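Local coordinates for protein BtGH115A (Bacteroides thetaiotaomicron, PDB 5BY3) that acts as a family GH115 4-O-methyl-alpha-glucuronidase with specificity for decorated arabinogalactans, probably hydrolysing their alpha-linked 4-O-methyl-glucuronic acid, at residues A[441-449]-A[465-473]; A[592-600]-A[617-627]. One frame throughout, in Å; residues are numbered along the deposited sequence.

How the interactions relate
Both contacts turn on a tyrosine of a helix, but they lie in different places and join different elements: their centres are 27 Å apart, and their nearest atoms about 13 Å. Interaction 1 is buried deep in the molecule and packs two helices, 441-452 and 462-473, that follow the last strand of the parallel barrel sheet. Its carboxylates accept hydrogen bonds from a histidine and a tryptophan and form a salt bridge with an arginine. Interaction 2 lies farther out and is partly buried, holding an irregular loop against helix 587-603. Aromatic and aliphatic contacts dominate there, and the single ion pair sits at the exposed margin.

Interaction 1: A[441-449]-A[465-473]; sequences EYQIELFMD and HLKHWLERE
Y442 lays its near edge over the indole of W469 while its hydroxyl reaches on to H465. The tyrosine ring meets the five-membered ring of W469 edge to face, with the planes 67° apart and CD1 of Y442 3.3 Å from CD2 of W469. Y442 CB rests over the six-membered ring, and L466 CD1 packs on a face of the phenol. With CG anti to the backbone N (chi1 178°), the tyrosine reaches past W469 toward H465, and its OH lies 2.7 Å from ND1 of H465 in a nearly straight hydrogen bond. The imidazole is held at both nitrogens, since NE2 donates in its ring plane to the anti lone pair of D449 OD2 at 2.6 Å. L446 CD1 sits over one imidazole face, 3.6 Å from the ring centroid.

Beside W469, E445 and R472 meet end-on and almost coplanar, NH1 of R472 lying 2.7 Å from OE2 of E445 and NH2 3.1 Å from OE1. W469 NE1 approaches that same OE1 from above the carboxylate plane, at 2.8 Å, and W132 gives it a further hydrogen bond. E473 takes the side of R472 bearing NE, which fixes the guanidinium between two carboxylates. The axes of segments 441-449 and 465-473 run at 124° to each other. An aromatic cluster beside a salt-bridge network thus joins helix 441-452, which packs on strand 429-433 of the TIM-type barrel, with helix 462-473.

Interaction 2: A[592-600]-A[617-627]; sequences AYDSIAALT and FKPRKLPVFNR
A loop that follows helix 587-603 folds back against it, and Y593 and F617 form the centre of the contact. F617 turns an edge toward the face of Y593 in an offset edge-to-face pair, planes 69° apart, with CE2 of F617 3.8 Å from CZ of Y593. Because its CG stands between the backbone N and the carbonyl carbon (chi1 76°), the phenylalanine ring is brought in against the helix. There I596 CG2 comes within 3.6 Å of F617 CD2, A597 CB touches CZ of F617, and T600 borders CD1. The T600 hydroxyl is turned back to I596 O and also bonds the hydroxyl of Y561 in helix 552-580.

R627 crosses the phenol at about a right angle, its CG over the ring centre at 3.6 Å from the centroid. Farther out on the side chain, the guanidinium sets a face over CE1 of Y593, and NH2 reaches D594 OD1 in a salt-bridge hydrogen bond at 3.2 Å, the oxygen lying out of the guanidinium plane. At the far end of the tyrosine, K618 NZ donates to OH across 3.1 Å. A leucine in place of Y593 would probably leave the K618 ammonium without this acceptor and R627 without the aromatic face that its CG and guanidinium pack against. K572, also from helix 552-580, bonds V624 O and N626 O, tying the loop to a second helix. The arrangement is a helix-loop packing of aromatic residues, closed at the solvent side by an arginine laid across a tyrosine.

Interaction 1: A[441-449]-A[465-473]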
# COMPACT_ATOMS: atom_id res chain seq x y z
N GLU A 441 -8.63 2.13 1.67
CA GLU A 441 -8.99 1.38 2.85
C GLU A 441 -8.70 -0.12 2.71
O GLU A 441 -8.12 -0.77 3.60
CB GLU A 441 -10.46 1.57 3.15
CG GLU A 441 -10.89 2.99 3.50
CD GLU A 441 -11.49 3.76 2.32
OE1 GLU A 441 -11.34 3.34 1.14
OE2 GLU A 441 -12.14 4.80 2.58
N TYR A 442 -9.10 -0.68 1.59
CA TYR A 442 -8.94 -2.09 1.42
C TYR A 442 -7.45 -2.48 1.32
O TYR A 442 -7.00 -3.33 2.12
CB TYR A 442 -9.79 -2.66 0.26
CG TYR A 442 -9.50 -4.15 0.15
CD1 TYR A 442 -9.92 -5.03 1.15
CD2 TYR A 442 -8.69 -4.66 -0.88
CE1 TYR A 442 -9.60 -6.36 1.10
CE2 TYR A 442 -8.36 -6.02 -0.92
CZ TYR A 442 -8.83 -6.85 0.08
OH TYR A 442 -8.54 -8.18 0.08
N GLN A 443 -6.71 -1.89 0.37
CA GLN A 443 -5.27 -2.22 0.18
C GLN A 443 -4.43 -2.07 1.46
O GLN A 443 -3.56 -2.91 1.75
CB GLN A 443 -4.62 -1.42 -0.96
CG GLN A 443 -5.18 -1.70 -2.36
CD GLN A 443 -6.35 -0.80 -2.79
OE1 GLN A 443 -6.99 -0.14 -1.95
NE2 GLN A 443 -6.64 -0.77 -4.09
N ILE A 444 -4.74 -1.03 2.24
CA ILE A 444 -4.10 -0.72 3.48
C ILE A 444 -4.32 -1.88 4.44
O ILE A 444 -3.38 -2.35 5.08
CB ILE A 444 -4.62 0.62 4.07
CG1 ILE A 444 -4.20 1.81 3.19
CG2 ILE A 444 -4.15 0.83 5.52
CD1 ILE A 444 -4.94 3.11 3.46
N GLU A 445 -5.55 -2.36 4.54
CA GLU A 445 -5.81 -3.42 5.49
C GLU A 445 -5.17 -4.74 5.02
O GLU A 445 -4.65 -5.52 5.84
CB GLU A 445 -7.30 -3.59 5.72
CG GLU A 445 -7.63 -4.56 6.86
CD GLU A 445 -9.10 -4.62 7.19
OE1 GLU A 445 -9.82 -3.62 6.96
OE2 GLU A 445 -9.54 -5.66 7.72
N LEU A 446 -5.18 -4.98 3.72
CA LEU A 446 -4.47 -6.12 3.18
C LEU A 446 -2.98 -6.06 3.58
O LEU A 446 -2.46 -6.99 4.19
CB LEU A 446 -4.64 -6.20 1.66
CG LEU A 446 -3.96 -7.38 0.92
CD1 LEU A 446 -4.41 -8.76 1.45
CD2 LEU A 446 -4.20 -7.23 -0.58
N PHE A 447 -2.30 -4.97 3.24
CA PHE A 447 -0.94 -4.75 3.61
C PHE A 447 -0.72 -5.00 5.11
O PHE A 447 0.23 -5.66 5.49
CB PHE A 447 -0.56 -3.31 3.23
CG PHE A 447 0.92 -3.04 3.18
CD1 PHE A 447 1.60 -2.58 4.31
CD2 PHE A 447 1.64 -3.21 1.99
CE1 PHE A 447 2.97 -2.32 4.27
CE2 PHE A 447 3.00 -2.93 1.94
CZ PHE A 447 3.65 -2.48 3.08
N MSE A 448 -1.62 -4.49 5.95
CA MSE A 448 -1.43 -4.52 7.41
C MSE A 448 -1.66 -5.90 7.94
O MSE A 448 -0.97 -6.30 8.89
CB MSE A 448 -2.22 -3.49 8.23
CG MSE A 448 -1.81 -2.05 7.95
SE MSE A 448 0.13 -1.68 8.15
CE MSE A 448 0.21 -0.30 6.78
N ASP A 449 -2.63 -6.61 7.35
CA ASP A 449 -2.85 -8.05 7.61
C ASP A 449 -1.63 -8.88 7.24
O ASP A 449 -1.25 -9.78 8.00
CB ASP A 449 -4.07 -8.61 6.85
CG ASP A 449 -5.41 -8.20 7.48
OD1 ASP A 449 -5.42 -7.72 8.63
OD2 ASP A 449 -6.47 -8.33 6.82
N HIS A 465 -9.55 -13.40 1.10
CA HIS A 465 -9.33 -12.18 1.90
C HIS A 465 -10.34 -11.09 1.53
O HIS A 465 -11.03 -10.58 2.41
CB HIS A 465 -7.89 -11.67 1.78
CG HIS A 465 -7.55 -10.57 2.75
ND1 HIS A 465 -7.75 -9.23 2.46
CD2 HIS A 465 -7.05 -10.60 4.01
CE1 HIS A 465 -7.38 -8.49 3.49
NE2 HIS A 465 -6.95 -9.30 4.45
N LEU A 466 -10.44 -10.75 0.24
CA LEU A 466 -11.40 -9.74 -0.24
C LEU A 466 -12.88 -10.11 0.05
O LEU A 466 -13.66 -9.26 0.47
CB LEU A 466 -11.19 -9.48 -1.76
CG LEU A 466 -12.18 -8.55 -2.47
CD1 LEU A 466 -12.15 -7.15 -1.89
CD2 LEU A 466 -11.91 -8.54 -3.97
N LYS A 467 -13.24 -11.38 -0.18
CA LYS A 467 -14.55 -11.88 0.16
C LYS A 467 -14.87 -11.67 1.66
O LYS A 467 -15.91 -11.12 1.99
CB LYS A 467 -14.60 -13.36 -0.20
CG LYS A 467 -15.95 -14.03 0.04
CD LYS A 467 -15.88 -15.50 -0.36
CE LYS A 467 -16.87 -16.32 0.44
NZ LYS A 467 -18.20 -16.17 -0.18
N HIS A 468 -13.98 -12.08 2.55
CA HIS A 468 -14.17 -11.96 3.97
C HIS A 468 -14.33 -10.50 4.36
O HIS A 468 -15.08 -10.15 5.30
CB HIS A 468 -13.00 -12.61 4.70
CG HIS A 468 -13.14 -12.61 6.19
ND1 HIS A 468 -12.89 -11.48 6.96
CD2 HIS A 468 -13.49 -13.58 7.06
CE1 HIS A 468 -13.10 -11.77 8.23
NE2 HIS A 468 -13.46 -13.04 8.32
N TRP A 469 -13.64 -9.63 3.62
CA TRP A 469 -13.61 -8.21 3.93
C TRP A 469 -14.94 -7.58 3.54
O TRP A 469 -15.52 -6.88 4.37
CB TRP A 469 -12.43 -7.51 3.23
CG TRP A 469 -12.22 -6.05 3.65
CD1 TRP A 469 -11.51 -5.61 4.75
CD2 TRP A 469 -12.71 -4.86 2.98
NE1 TRP A 469 -11.52 -4.23 4.78
CE2 TRP A 469 -12.25 -3.75 3.72
CE3 TRP A 469 -13.44 -4.64 1.80
CZ2 TRP A 469 -12.51 -2.41 3.33
CZ3 TRP A 469 -13.70 -3.31 1.41
CH2 TRP A 469 -13.24 -2.21 2.17
N LEU A 470 -15.41 -7.83 2.30
CA LEU A 470 -16.72 -7.27 1.80
C LEU A 470 -17.88 -7.79 2.58
O LEU A 470 -18.78 -7.01 2.95
CB LEU A 470 -16.98 -7.55 0.29
CG LEU A 470 -15.93 -7.04 -0.72
CD1 LEU A 470 -15.95 -7.80 -2.02
CD2 LEU A 470 -16.02 -5.55 -0.97
N GLU A 471 -17.84 -9.09 2.86
CA GLU A 471 -18.82 -9.72 3.75
C GLU A 471 -18.85 -9.03 5.08
O GLU A 471 -19.93 -8.73 5.56
CB GLU A 471 -18.57 -11.22 3.91
CG GLU A 471 -19.01 -12.02 2.70
CD GLU A 471 -18.80 -13.50 2.84
OE1 GLU A 471 -17.91 -13.91 3.63
OE2 GLU A 471 -19.52 -14.23 2.13
N ARG A 472 -17.68 -8.75 5.66
CA ARG A 472 -17.63 -8.01 6.95
C ARG A 472 -18.14 -6.55 6.86
O ARG A 472 -18.85 -6.10 7.76
CB ARG A 472 -16.24 -8.11 7.60
CG ARG A 472 -16.08 -7.64 9.04
CD ARG A 472 -14.58 -7.50 9.31
NE ARG A 472 -14.06 -6.20 8.81
CZ ARG A 472 -12.78 -5.85 8.61
NH1 ARG A 472 -11.78 -6.68 8.82
NH2 ARG A 472 -12.50 -4.62 8.16
N GLU A 473 -17.79 -5.82 5.80
CA GLU A 473 -18.11 -4.36 5.77
C GLU A 473 -19.53 -4.07 5.23
O GLU A 473 -20.25 -3.21 5.76
CB GLU A 473 -17.06 -3.52 5.04
CG GLU A 473 -15.59 -3.71 5.45
CD GLU A 473 -15.28 -3.55 6.94
OE1 GLU A 473 -14.63 -2.58 7.31
OE2 GLU A 473 -15.60 -4.42 7.77

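Interaction 2: A[592-600]-A[617-627]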
# COMPACT_ATOMS: atom_id res chain seq x y z
N ALA A 592 -20.30 12.41 -18.77
CA ALA A 592 -19.46 11.53 -17.97
C ALA A 592 -18.61 12.32 -16.99
O ALA A 592 -18.56 11.97 -15.81
CB ALA A 592 -18.57 10.68 -18.87
N TYR A 593 -17.99 13.40 -17.49
CA TYR A 593 -17.32 14.38 -16.65
C TYR A 593 -18.30 14.87 -15.56
O TYR A 593 -17.95 14.82 -14.38
CB TYR A 593 -16.77 15.56 -17.48
CG TYR A 593 -16.12 16.64 -16.62
CD1 TYR A 593 -16.90 17.67 -16.02
CD2 TYR A 593 -14.74 16.64 -16.39
CE1 TYR A 593 -16.32 18.64 -15.21
CE2 TYR A 593 -14.14 17.61 -15.60
CZ TYR A 593 -14.93 18.61 -15.01
OH TYR A 593 -14.35 19.57 -14.21
N ASP A 594 -19.50 15.30 -15.94
CA ASP A 594 -20.45 15.90 -14.98
C ASP A 594 -20.80 14.88 -13.92
O ASP A 594 -20.92 15.21 -12.73
CB ASP A 594 -21.72 16.47 -15.66
CG ASP A 594 -21.44 17.75 -16.46
OD1 ASP A 594 -20.49 18.49 -16.08
OD2 ASP A 594 -22.16 18.00 -17.47
N SER A 595 -20.86 13.63 -14.34
CA SER A 595 -21.22 12.57 -13.40
C SER A 595 -20.16 12.33 -12.27
O SER A 595 -20.53 12.18 -11.10
CB SER A 595 -21.59 11.30 -14.18
OG SER A 595 -21.84 10.26 -13.27
N ILE A 596 -18.87 12.37 -12.63
CA ILE A 596 -17.73 12.32 -11.68
C ILE A 596 -17.88 13.44 -10.64
O ILE A 596 -17.73 13.21 -9.46
CB ILE A 596 -16.37 12.46 -12.43
CG1 ILE A 596 -16.17 11.35 -13.44
CG2 ILE A 596 -15.20 12.44 -11.46
CD1 ILE A 596 -15.24 11.71 -14.60
N ALA A 597 -18.18 14.65 -11.13
CA ALA A 597 -18.46 15.83 -10.30
C ALA A 597 -19.52 15.53 -9.26
O ALA A 597 -19.29 15.72 -8.06
CB ALA A 597 -18.94 16.97 -11.19
N ALA A 598 -20.67 15.04 -9.74
CA ALA A 598 -21.83 14.68 -8.92
C ALA A 598 -21.46 13.63 -7.87
O ALA A 598 -21.74 13.83 -6.68
CB ALA A 598 -23.00 14.21 -9.79
N LEU A 599 -20.80 12.55 -8.31
CA LEU A 599 -20.29 11.53 -7.39
C LEU A 599 -19.36 12.14 -6.31
O LEU A 599 -19.44 11.77 -5.15
CB LEU A 599 -19.60 10.40 -8.17
CG LEU A 599 -20.55 9.53 -9.02
CD1 LEU A 599 -19.82 8.68 -10.05
CD2 LEU A 599 -21.36 8.63 -8.15
N THR A 600 -18.53 13.12 -6.69
CA THR A 600 -17.59 13.73 -5.76
C THR A 600 -18.29 14.68 -4.77
O THR A 600 -17.87 14.78 -3.58
CB THR A 600 -16.45 14.44 -6.51
OG1 THR A 600 -15.93 13.54 -7.47
CG2 THR A 600 -15.32 14.90 -5.58
N PHE A 617 -11.56 15.36 -7.30
CA PHE A 617 -11.47 14.59 -8.52
C PHE A 617 -10.46 15.15 -9.55
O PHE A 617 -10.28 14.57 -10.63
CB PHE A 617 -12.87 14.26 -9.09
CG PHE A 617 -13.59 15.41 -9.80
CD1 PHE A 617 -14.45 16.27 -9.10
CD2 PHE A 617 -13.49 15.57 -11.19
CE1 PHE A 617 -15.15 17.29 -9.76
CE2 PHE A 617 -14.21 16.58 -11.85
CZ PHE A 617 -15.04 17.45 -11.13
N LYS A 618 -9.82 16.29 -9.20
CA LYS A 618 -8.77 16.94 -10.01
C LYS A 618 -7.45 17.13 -9.24
O LYS A 618 -6.84 18.20 -9.35
CB LYS A 618 -9.23 18.30 -10.58
CG LYS A 618 -10.71 18.36 -10.95
CD LYS A 618 -11.09 19.65 -11.69
CE LYS A 618 -10.99 19.46 -13.20
NZ LYS A 618 -11.43 20.68 -13.89
N PRO A 619 -6.97 16.08 -8.51
CA PRO A 619 -5.74 16.25 -7.70
C PRO A 619 -4.58 16.72 -8.55
O PRO A 619 -4.36 16.21 -9.65
CB PRO A 619 -5.47 14.84 -7.17
CG PRO A 619 -6.14 13.92 -8.14
CD PRO A 619 -7.36 14.65 -8.57
N ARG A 620 -3.89 17.74 -8.06
CA ARG A 620 -2.80 18.41 -8.75
C ARG A 620 -3.19 19.06 -10.11
O ARG A 620 -2.32 19.45 -10.86
CB ARG A 620 -1.60 17.44 -8.84
CG ARG A 620 -0.22 18.09 -8.75
CD ARG A 620 0.87 17.05 -8.92
NE ARG A 620 1.87 17.53 -9.86
CZ ARG A 620 2.47 16.80 -10.79
NH1 ARG A 620 2.22 15.51 -10.92
NH2 ARG A 620 3.36 17.36 -11.57
N LYS A 621 -4.48 19.16 -10.41
CA LYS A 621 -4.99 19.82 -11.64
C LYS A 621 -4.33 19.31 -12.92
O LYS A 621 -4.04 20.08 -13.86
CB LYS A 621 -4.88 21.36 -11.60
CG LYS A 621 -4.99 22.02 -10.24
CD LYS A 621 -6.43 22.33 -9.88
CE LYS A 621 -6.46 23.08 -8.55
NZ LYS A 621 -7.71 23.87 -8.35
N LEU A 622 -4.12 18.00 -12.96
CA LEU A 622 -3.52 17.37 -14.14
C LEU A 622 -4.50 17.41 -15.27
O LEU A 622 -5.72 17.31 -15.03
CB LEU A 622 -3.04 15.93 -13.86
CG LEU A 622 -1.95 15.79 -12.78
CD1 LEU A 622 -1.23 14.46 -12.93
CD2 LEU A 622 -0.92 16.93 -12.76
N PRO A 623 -4.00 17.60 -16.52
CA PRO A 623 -4.88 17.78 -17.68
C PRO A 623 -5.92 16.65 -17.82
O PRO A 623 -7.13 16.92 -18.06
CB PRO A 623 -3.90 17.76 -18.87
CG PRO A 623 -2.63 18.23 -18.30
CD PRO A 623 -2.58 17.64 -16.92
N VAL A 624 -5.47 15.40 -17.61
CA VAL A 624 -6.35 14.23 -17.66
C VAL A 624 -7.68 14.41 -16.87
O VAL A 624 -8.69 13.81 -17.30
CB VAL A 624 -5.58 12.93 -17.27
CG1 VAL A 624 -5.33 12.83 -15.78
CG2 VAL A 624 -6.31 11.68 -17.74
N PHE A 625 -7.71 15.21 -15.79
CA PHE A 625 -8.93 15.35 -14.96
C PHE A 625 -9.92 16.41 -15.46
O PHE A 625 -11.00 16.58 -14.88
CB PHE A 625 -8.60 15.64 -13.48
CG PHE A 625 -7.67 14.64 -12.84
CD1 PHE A 625 -8.09 13.31 -12.59
CD2 PHE A 625 -6.38 14.99 -12.52
CE1 PHE A 625 -7.23 12.38 -12.03
CE2 PHE A 625 -5.51 14.04 -11.94
CZ PHE A 625 -5.94 12.75 -11.69
N ASN A 626 -9.54 17.15 -16.50
CA ASN A 626 -10.39 18.22 -17.04
C ASN A 626 -11.49 17.67 -17.96
O ASN A 626 -11.43 16.51 -18.36
CB ASN A 626 -9.53 19.20 -17.85
CG ASN A 626 -8.58 20.01 -17.00
OD1 ASN A 626 -7.50 20.37 -17.46
ND2 ASN A 626 -8.97 20.30 -15.75
N ARG A 627 -12.47 18.51 -18.36
CA ARG A 627 -13.28 18.13 -19.53
C ARG A 627 -12.30 18.04 -20.66
O ARG A 627 -11.30 18.77 -20.68
CB ARG A 627 -14.34 19.13 -19.91
CG ARG A 627 -15.56 19.14 -19.05
CD ARG A 627 -16.39 20.40 -19.34
NE ARG A 627 -17.52 20.45 -18.41
CZ ARG A 627 -17.56 21.14 -17.26
NH1 ARG A 627 -16.52 21.90 -16.85
NH2 ARG A 627 -18.65 21.05 -16.50